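Local coordinates for hypothetical protein (PDB 4OO3) that is of unknown function but is probably an oxidoreductase that binds a nicotinamide dinucleotide through its Rossmann fold, at residues G10-I15 with G89-Q94; Y32-K37 with H405-L410. All blocks are in the same frame, centred on the assembly; numbering follows the deposited sequence.

Contact 1: G10-I15 with G89-Q94; sequences GEVKLI and GNVMIQ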
ATOM      1  N   GLY A  10     -15.651  -8.862 -21.130  1.00 43.90           N
ATOM      2  CA  GLY A  10     -14.728  -8.258 -22.095  1.00 41.92           C
ATOM      3  C   GLY A  10     -14.841  -6.750 -22.272  1.00 42.29           C
ATOM      4  O   GLY A  10     -14.199  -6.186 -23.161  1.00 41.43           O
ATOM      5  N   GLU A  11     -15.640  -6.092 -21.429  1.00 41.40           N
ATOM      6  CA  GLU A  11     -15.868  -4.645 -21.533  1.00 40.31           C
ATOM      7  C   GLU A  11     -14.645  -3.829 -21.102  1.00 37.46           C
ATOM      8  O   GLU A  11     -14.378  -2.762 -21.652  1.00 34.70           O
ATOM      9  CB  GLU A  11     -17.094  -4.226 -20.708  1.00 42.13           C
ATOM     10  CG  GLU A  11     -16.891  -4.268 -19.196  1.00 43.50           C
ATOM     11  CD  GLU A  11     -18.116  -3.825 -18.414  1.00 45.26           C
ATOM     12  OE1 GLU A  11     -19.162  -3.559 -19.031  1.00 46.37           O
ATOM     13  OE2 GLU A  11     -18.033  -3.741 -17.168  1.00 50.00           O
ATOM     14  N   VAL A  12     -13.916  -4.330 -20.110  1.00 35.68           N
ATOM     15  CA  VAL A  12     -12.705  -3.669 -19.632  1.00 34.34           C
ATOM     16  C   VAL A  12     -11.541  -4.092 -20.513  1.00 34.80           C
ATOM     17  O   VAL A  12     -11.294  -5.286 -20.687  1.00 35.97           O
ATOM     18  CB  VAL A  12     -12.410  -4.026 -18.161  1.00 33.95           C
ATOM     19  CG1 VAL A  12     -11.015  -3.570 -17.747  1.00 31.97           C
ATOM     20  CG2 VAL A  12     -13.472  -3.421 -17.255  1.00 32.69           C
ATOM     21  N   LYS A  13     -10.839  -3.107 -21.067  1.00 34.39           N
ATOM     22  CA  LYS A  13      -9.721  -3.352 -21.973  1.00 34.47           C
ATOM     23  C   LYS A  13      -8.453  -2.771 -21.383  1.00 32.17           C
ATOM     24  O   LYS A  13      -8.271  -1.554 -21.387  1.00 32.98           O
ATOM     25  CB  LYS A  13      -9.979  -2.713 -23.336  1.00 37.37           C
ATOM     26  CG  LYS A  13     -10.810  -3.560 -24.283  1.00 42.74           C
ATOM     27  CD  LYS A  13     -12.156  -2.940 -24.588  1.00 48.40           C
ATOM     28  CE  LYS A  13     -12.924  -3.798 -25.581  1.00 54.58           C
ATOM     29  NZ  LYS A  13     -13.895  -2.990 -26.362  1.00 58.81           N
ATOM     30  N   LEU A  14      -7.567  -3.639 -20.911  1.00 31.00           N
ATOM     31  CA  LEU A  14      -6.383  -3.212 -20.162  1.00 31.16           C
ATOM     32  C   LEU A  14      -5.240  -2.699 -21.031  1.00 31.36           C
ATOM     33  O   LEU A  14      -4.918  -3.273 -22.062  1.00 34.42           O
ATOM     34  CB  LEU A  14      -5.833  -4.356 -19.300  1.00 30.50           C
ATOM     35  CG  LEU A  14      -6.714  -4.960 -18.212  1.00 30.29           C
ATOM     36  CD1 LEU A  14      -5.900  -5.968 -17.407  1.00 29.93           C
ATOM     37  CD2 LEU A  14      -7.298  -3.881 -17.317  1.00 29.56           C
ATOM     38  N   ILE A  15      -4.631  -1.612 -20.577  1.00 32.16           N
ATOM     39  CA  ILE A  15      -3.364  -1.137 -21.096  1.00 31.58           C
ATOM     40  C   ILE A  15      -2.361  -1.265 -19.970  1.00 30.20           C
ATOM     41  O   ILE A  15      -2.621  -0.825 -18.867  1.00 31.30           O
ATOM     42  CB  ILE A  15      -3.421   0.349 -21.479  1.00 31.58           C
ATOM     43  CG1 ILE A  15      -4.493   0.595 -22.541  1.00 32.46           C
ATOM     44  CG2 ILE A  15      -2.052   0.813 -21.955  1.00 31.87           C
ATOM     45  CD1 ILE A  15      -4.820   2.059 -22.753  1.00 34.14           C
ATOM     46  N   GLY A  89      -7.205   0.825 -25.304  1.00 36.74           N
ATOM     47  CA  GLY A  89      -7.804   0.341 -24.062  1.00 36.69           C
ATOM     48  C   GLY A  89      -8.547   1.428 -23.313  1.00 35.91           C
ATOM     49  O   GLY A  89      -8.467   2.593 -23.677  1.00 39.17           O
ATOM     50  N   ASN A  90      -9.280   1.034 -22.270  1.00 34.11           N
ATOM     51  CA  ASN A  90     -10.058   1.967 -21.449  1.00 31.50           C
ATOM     52  C   ASN A  90      -9.723   1.921 -19.950  1.00 30.87           C
ATOM     53  O   ASN A  90     -10.314   2.661 -19.170  1.00 30.54           O
ATOM     54  CB  ASN A  90     -11.554   1.745 -21.666  1.00 31.40           C
ATOM     55  CG  ASN A  90     -11.985   0.326 -21.356  1.00 32.02           C
ATOM     56  OD1 ASN A  90     -11.355  -0.375 -20.565  1.00 31.99           O
ATOM     57  ND2 ASN A  90     -13.068  -0.101 -21.973  1.00 33.04           N
ATOM     58  N   VAL A  91      -8.784   1.059 -19.550  1.00 30.11           N
ATOM     59  CA  VAL A  91      -8.229   1.081 -18.196  1.00 29.59           C
ATOM     60  C   VAL A  91      -6.720   0.855 -18.268  1.00 30.51           C
ATOM     61  O   VAL A  91      -6.268  -0.152 -18.820  1.00 30.98           O
ATOM     62  CB  VAL A  91      -8.830  -0.022 -17.300  1.00 30.20           C
ATOM     63  CG1 VAL A  91      -8.184  -0.004 -15.921  1.00 28.29           C
ATOM     64  CG2 VAL A  91     -10.339   0.135 -17.185  1.00 30.93           C
HETATM   65  N   MSE A  92      -5.954   1.774 -17.682  1.00 28.60           N
HETATM   66  CA  MSE A  92      -4.500   1.702 -17.691  1.00 27.01           C
HETATM   67  C   MSE A  92      -4.012   1.240 -16.346  1.00 28.10           C
HETATM   68  O   MSE A  92      -4.447   1.750 -15.312  1.00 30.37           O
HETATM   69  CB  MSE A  92      -3.938   3.083 -18.005  1.00 26.10           C
HETATM   70  CG  MSE A  92      -2.438   3.054 -18.305  1.00 25.16           C
HETATM   71 SE   MSE A  92      -1.397   3.311 -16.644  0.75 20.08          SE
HETATM   72  CE  MSE A  92      -1.564   5.256 -16.565  1.00 20.46           C
ATOM     73  N   ILE A  93      -3.092   0.278 -16.353  1.00 26.30           N
ATOM     74  CA  ILE A  93      -2.496  -0.250 -15.137  1.00 25.97           C
ATOM     75  C   ILE A  93      -1.068   0.277 -14.985  1.00 26.08           C
ATOM     76  O   ILE A  93      -0.204  -0.016 -15.818  1.00 27.39           O
ATOM     77  CB  ILE A  93      -2.443  -1.794 -15.177  1.00 26.10           C
ATOM     78  CG1 ILE A  93      -3.841  -2.380 -15.432  1.00 26.12           C
ATOM     79  CG2 ILE A  93      -1.826  -2.341 -13.894  1.00 25.00           C
ATOM     80  CD1 ILE A  93      -4.876  -2.004 -14.391  1.00 25.40           C
ATOM     81  N   GLN A  94      -0.809   1.034 -13.922  1.00 26.55           N
ATOM     82  CA  GLN A  94       0.527   1.602 -13.692  1.00 28.16           C
ATOM     83  C   GLN A  94       1.176   1.044 -12.424  1.00 27.09           C
ATOM     84  O   GLN A  94       0.722   1.309 -11.319  1.00 28.29           O
ATOM     85  CB  GLN A  94       0.465   3.139 -13.640  1.00 30.06           C
ATOM     86  CG  GLN A  94       1.602   3.830 -14.397  1.00 33.88           C
ATOM     87  CD  GLN A  94       2.987   3.457 -13.865  1.00 36.73           C
ATOM     88  OE1 GLN A  94       3.222   3.479 -12.657  1.00 35.13           O
ATOM     89  NE2 GLN A  94       3.904   3.097 -14.766  1.00 41.22           N
TER
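Asn90 carries CG between its backbone N and carbonyl carbon (chi1 58°), which turns the amide back onto the backbone of Glu11 and Lys13. There it works in both directions. Asn90 ND2 gives a hydrogen bond to Glu11 O at 3.0 Å, with the acceptor in the amide plane. Asn90 OD1 accepts from Lys13 N at 2.8 Å, in a nearly straight bond (173°). The polar end of Glu11 turns elsewhere, to the backbone N of Gly7 and Thr6. Lys13 O is gripped twice, by the N-H groups of Asn90 and Val91. The Asn90 donor lies in the carbonyl plane and the Val91 donor above it. Beyond this point the backbones pair as parallel strands: Ile15 N binds Val91 O at 2.8 Å, and Ile15 O takes Ile93 N at 2.8 Å. CG1 and CD1 of Ile15 lie against Gly89 CA, each at 3.7 Å. Leu14 and Val91 share a face of the sheet. Val12 CG1 meets Val91 CG2 at 3.8 Å. Leu14 CD2 touches both Val91 CB and Ile93 CG1. The paired strands are the first and fourth along the chain, the central pair of the 3-2-1-4-5-6 parallel order that marks the NAD-binding Rossmann fold.

Contact 2: Y32-K37 with H405-L410; sequences YPQVSK and HFLDYL
Tyr32 offers a ring face to Leu407. The CD1 methyl of Leu407 sits over that face, 4.1 Å from the ring centroid and 27° off the normal, in a CH-pi contact. Leu407 CD1 lies towards the root of the ring, with Tyr32 CG nearest at 3.7 Å. Tyr32 also opens a type I beta turn, closed by the bond from Val35 N to Tyr32 O. Within this turn, the CB of Gln34 is directed toward the helix. The side chain is extended beyond CG (chi2 175°), and this carries the amide past the Leu407 side chain to the helix backbone. There Gln34 NE2 donates to Leu407 O at 3.0 Å, with an N-H...O angle of 164°. The donor stands above the carbonyl plane. NE2 also bonds Glu11 OE2. Gln34 OE1 lies 3.2 Å from Leu407 CB. With an alanine in place of Gln34, Leu407 O and Glu11 OE2 would both probably lose this amide partner, and a gap is likely to open beside Leu407 CB. Val35 follows, and its CG2 meets Leu407 CD2 at 4.1 Å, crossing at about a right angle. The 32-37 loop lies between helix 22-26 and strand 38-43. Helix 395-412 faces it through Leu407, while Phe406 and Leu410 of the same helix rest on Val91 of strand 91-94.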
ATOM      1  N   TYR A  32     -10.857 -12.217 -14.609  1.00 43.34           N
ATOM      2  CA  TYR A  32     -12.145 -11.556 -14.352  1.00 41.51           C
ATOM      3  C   TYR A  32     -12.938 -11.483 -15.667  1.00 41.95           C
ATOM      4  O   TYR A  32     -12.406 -11.028 -16.680  1.00 41.87           O
ATOM      5  CB  TYR A  32     -11.932 -10.156 -13.759  1.00 41.78           C
ATOM      6  CG  TYR A  32     -10.985 -10.133 -12.578  1.00 39.31           C
ATOM      7  CD1 TYR A  32     -11.426 -10.474 -11.301  1.00 42.13           C
ATOM      8  CD2 TYR A  32      -9.645  -9.788 -12.740  1.00 39.66           C
ATOM      9  CE1 TYR A  32     -10.564 -10.463 -10.213  1.00 40.41           C
ATOM     10  CE2 TYR A  32      -8.774  -9.773 -11.661  1.00 39.56           C
ATOM     11  CZ  TYR A  32      -9.240 -10.108 -10.396  1.00 42.08           C
ATOM     12  OH  TYR A  32      -8.379 -10.113  -9.322  1.00 41.20           O
ATOM     13  N   PRO A  33     -14.203 -11.955 -15.667  1.00 40.76           N
ATOM     14  CA  PRO A  33     -14.989 -11.964 -16.903  1.00 42.01           C
ATOM     15  C   PRO A  33     -15.099 -10.597 -17.577  1.00 40.95           C
ATOM     16  O   PRO A  33     -15.148 -10.526 -18.805  1.00 43.99           O
ATOM     17  CB  PRO A  33     -16.377 -12.434 -16.443  1.00 44.93           C
ATOM     18  CG  PRO A  33     -16.150 -13.153 -15.166  1.00 45.11           C
ATOM     19  CD  PRO A  33     -14.967 -12.483 -14.522  1.00 42.47           C
ATOM     20  N   GLN A  34     -15.146  -9.532 -16.777  1.00 40.38           N
ATOM     21  CA  GLN A  34     -15.161  -8.156 -17.285  1.00 39.10           C
ATOM     22  C   GLN A  34     -13.966  -7.830 -18.164  1.00 37.34           C
ATOM     23  O   GLN A  34     -14.059  -6.974 -19.039  1.00 36.94           O
ATOM     24  CB  GLN A  34     -15.151  -7.151 -16.132  1.00 41.24           C
ATOM     25  CG  GLN A  34     -16.512  -6.717 -15.636  1.00 44.68           C
ATOM     26  CD  GLN A  34     -16.386  -5.819 -14.423  1.00 46.00           C
ATOM     27  OE1 GLN A  34     -15.911  -6.257 -13.381  1.00 50.89           O
ATOM     28  NE2 GLN A  34     -16.796  -4.558 -14.555  1.00 43.70           N
ATOM     29  N   VAL A  35     -12.833  -8.477 -17.908  1.00 36.64           N
ATOM     30  CA  VAL A  35     -11.590  -8.081 -18.554  1.00 37.34           C
ATOM     31  C   VAL A  35     -11.326  -8.874 -19.832  1.00 36.96           C
ATOM     32  O   VAL A  35     -11.201 -10.106 -19.814  1.00 39.33           O
ATOM     33  CB  VAL A  35     -10.391  -8.186 -17.596  1.00 35.13           C
ATOM     34  CG1 VAL A  35      -9.136  -7.664 -18.276  1.00 35.98           C
ATOM     35  CG2 VAL A  35     -10.666  -7.381 -16.334  1.00 35.66           C
ATOM     36  N   SER A  36     -11.246  -8.139 -20.937  1.00 35.46           N
ATOM     37  CA  SER A  36     -10.959  -8.717 -22.246  1.00 35.16           C
ATOM     38  C   SER A  36      -9.605  -9.400 -22.204  1.00 34.75           C
ATOM     39  O   SER A  36      -8.672  -8.898 -21.576  1.00 32.39           O
ATOM     40  CB  SER A  36     -10.970  -7.624 -23.318  1.00 34.29           C
ATOM     41  OG  SER A  36     -10.117  -7.942 -24.394  1.00 32.99           O
ATOM     42  N   LYS A  37      -9.505 -10.547 -22.872  1.00 36.56           N
ATOM     43  CA  LYS A  37      -8.253 -11.303 -22.910  1.00 37.39           C
ATOM     44  C   LYS A  37      -7.129 -10.578 -23.640  1.00 34.98           C
ATOM     45  O   LYS A  37      -5.959 -10.854 -23.380  1.00 33.16           O
ATOM     46  CB  LYS A  37      -8.467 -12.675 -23.535  1.00 41.60           C
ATOM     47  CG  LYS A  37      -8.813 -13.757 -22.530  1.00 47.12           C
ATOM     48  CD  LYS A  37     -10.180 -13.570 -21.899  1.00 51.20           C
ATOM     49  CE  LYS A  37     -10.440 -14.688 -20.906  1.00 56.57           C
ATOM     50  NZ  LYS A  37     -11.855 -14.744 -20.471  1.00 65.30           N
ATOM     51  N   HIS A 405     -12.853  -4.737  -6.386  1.00 33.24           N
ATOM     52  CA  HIS A 405     -13.519  -3.520  -5.914  1.00 35.45           C
ATOM     53  C   HIS A 405     -13.461  -2.446  -7.003  1.00 31.29           C
ATOM     54  O   HIS A 405     -14.463  -1.790  -7.281  1.00 29.51           O
ATOM     55  CB  HIS A 405     -12.903  -3.031  -4.590  1.00 39.67           C
ATOM     56  CG  HIS A 405     -13.518  -1.769  -4.052  1.00 51.69           C
ATOM     57  ND1 HIS A 405     -13.049  -0.511  -4.378  1.00 61.03           N
ATOM     58  CD2 HIS A 405     -14.551  -1.570  -3.196  1.00 54.71           C
ATOM     59  CE1 HIS A 405     -13.773   0.406  -3.759  1.00 57.32           C
ATOM     60  NE2 HIS A 405     -14.690  -0.210  -3.032  1.00 53.76           N
ATOM     61  N   PHE A 406     -12.302  -2.308  -7.644  1.00 28.79           N
ATOM     62  CA  PHE A 406     -12.113  -1.332  -8.724  1.00 29.21           C
ATOM     63  C   PHE A 406     -12.984  -1.658  -9.934  1.00 30.67           C
ATOM     64  O   PHE A 406     -13.651  -0.777 -10.477  1.00 35.15           O
ATOM     65  CB  PHE A 406     -10.631  -1.257  -9.128  1.00 29.28           C
ATOM     66  CG  PHE A 406     -10.365  -0.361 -10.308  1.00 31.03           C
ATOM     67  CD1 PHE A 406     -10.243   1.011 -10.146  1.00 29.78           C
ATOM     68  CD2 PHE A 406     -10.240  -0.893 -11.589  1.00 31.90           C
ATOM     69  CE1 PHE A 406      -9.996   1.832 -11.234  1.00 30.76           C
ATOM     70  CE2 PHE A 406     -10.000  -0.074 -12.677  1.00 31.12           C
ATOM     71  CZ  PHE A 406      -9.876   1.291 -12.500  1.00 30.54           C
ATOM     72  N   LEU A 407     -12.996  -2.921 -10.348  1.00 30.99           N
ATOM     73  CA  LEU A 407     -13.831  -3.345 -11.478  1.00 32.97           C
ATOM     74  C   LEU A 407     -15.335  -3.178 -11.221  1.00 35.18           C
ATOM     75  O   LEU A 407     -16.093  -2.917 -12.153  1.00 36.65           O
ATOM     76  CB  LEU A 407     -13.528  -4.798 -11.860  1.00 32.08           C
ATOM     77  CG  LEU A 407     -12.134  -5.066 -12.427  1.00 32.08           C
ATOM     78  CD1 LEU A 407     -11.876  -6.562 -12.496  1.00 32.97           C
ATOM     79  CD2 LEU A 407     -11.965  -4.428 -13.798  1.00 31.97           C
ATOM     80  N   ASP A 408     -15.765  -3.345  -9.973  1.00 37.52           N
ATOM     81  CA  ASP A 408     -17.155  -3.045  -9.590  1.00 39.52           C
ATOM     82  C   ASP A 408     -17.444  -1.571  -9.746  1.00 39.84           C
ATOM     83  O   ASP A 408     -18.425  -1.180 -10.375  1.00 38.83           O
ATOM     84  CB  ASP A 408     -17.432  -3.413  -8.126  1.00 43.54           C
ATOM     85  CG  ASP A 408     -18.033  -4.781  -7.971  1.00 49.63           C
ATOM     86  OD1 ASP A 408     -18.956  -5.114  -8.740  1.00 59.38           O
ATOM     87  OD2 ASP A 408     -17.595  -5.516  -7.064  1.00 53.04           O
ATOM     88  N   TYR A 409     -16.589  -0.747  -9.155  1.00 38.69           N
ATOM     89  CA  TYR A 409     -16.870   0.672  -9.101  1.00 42.73           C
ATOM     90  C   TYR A 409     -16.767   1.360 -10.457  1.00 40.74           C
ATOM     91  O   TYR A 409     -17.333   2.440 -10.639  1.00 38.81           O
ATOM     92  CB  TYR A 409     -16.065   1.359  -7.990  1.00 49.47           C
ATOM     93  CG  TYR A 409     -16.848   1.302  -6.696  1.00 62.51           C
ATOM     94  CD1 TYR A 409     -18.019   2.055  -6.550  1.00 72.27           C
ATOM     95  CD2 TYR A 409     -16.479   0.459  -5.654  1.00 62.87           C
ATOM     96  CE1 TYR A 409     -18.776   1.997  -5.394  1.00 74.93           C
ATOM     97  CE2 TYR A 409     -17.236   0.395  -4.491  1.00 71.07           C
ATOM     98  CZ  TYR A 409     -18.381   1.166  -4.365  1.00 76.96           C
ATOM     99  OH  TYR A 409     -19.136   1.112  -3.214  1.00 83.64           O
ATOM    100  N   LEU A 410     -16.101   0.722 -11.415  1.00 38.89           N
ATOM    101  CA  LEU A 410     -16.166   1.176 -12.804  1.00 39.47           C
ATOM    102  C   LEU A 410     -17.609   1.209 -13.302  1.00 41.04           C
ATOM    103  O   LEU A 410     -17.982   2.123 -14.033  1.00 40.60           O
ATOM    104  CB  LEU A 410     -15.320   0.290 -13.730  1.00 38.26           C
ATOM    105  CG  LEU A 410     -13.802   0.495 -13.719  1.00 36.93           C
ATOM    106  CD1 LEU A 410     -13.137  -0.539 -14.617  1.00 36.64           C
ATOM    107  CD2 LEU A 410     -13.438   1.913 -14.144  1.00 37.09           C
TER

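Overall arrangement
The two contacts adjoin, with centres about 9 Å apart on the same side of the chain's centre. Their segments alternate along the chain: 10-15, 32-37, 89-94, then 405-410. Contact 1 joins strands 14-17 and 91-94 of the six-stranded parallel sheet. Contact 2 sets the loop before strand 38-43, the other sheet neighbour of strand 14-17, against helix 395-412. The first segments are linked directly: Val12 N probably bonds Gln34 O, and Val12 O probably bonds Ser36 N. Leu14 also packs on Val35. Helix 395-412, part of the putative oxidoreductase C-terminal domain, covers Val12 and Val91. It thus ties late sequence to the N-terminal Rossmann sheet.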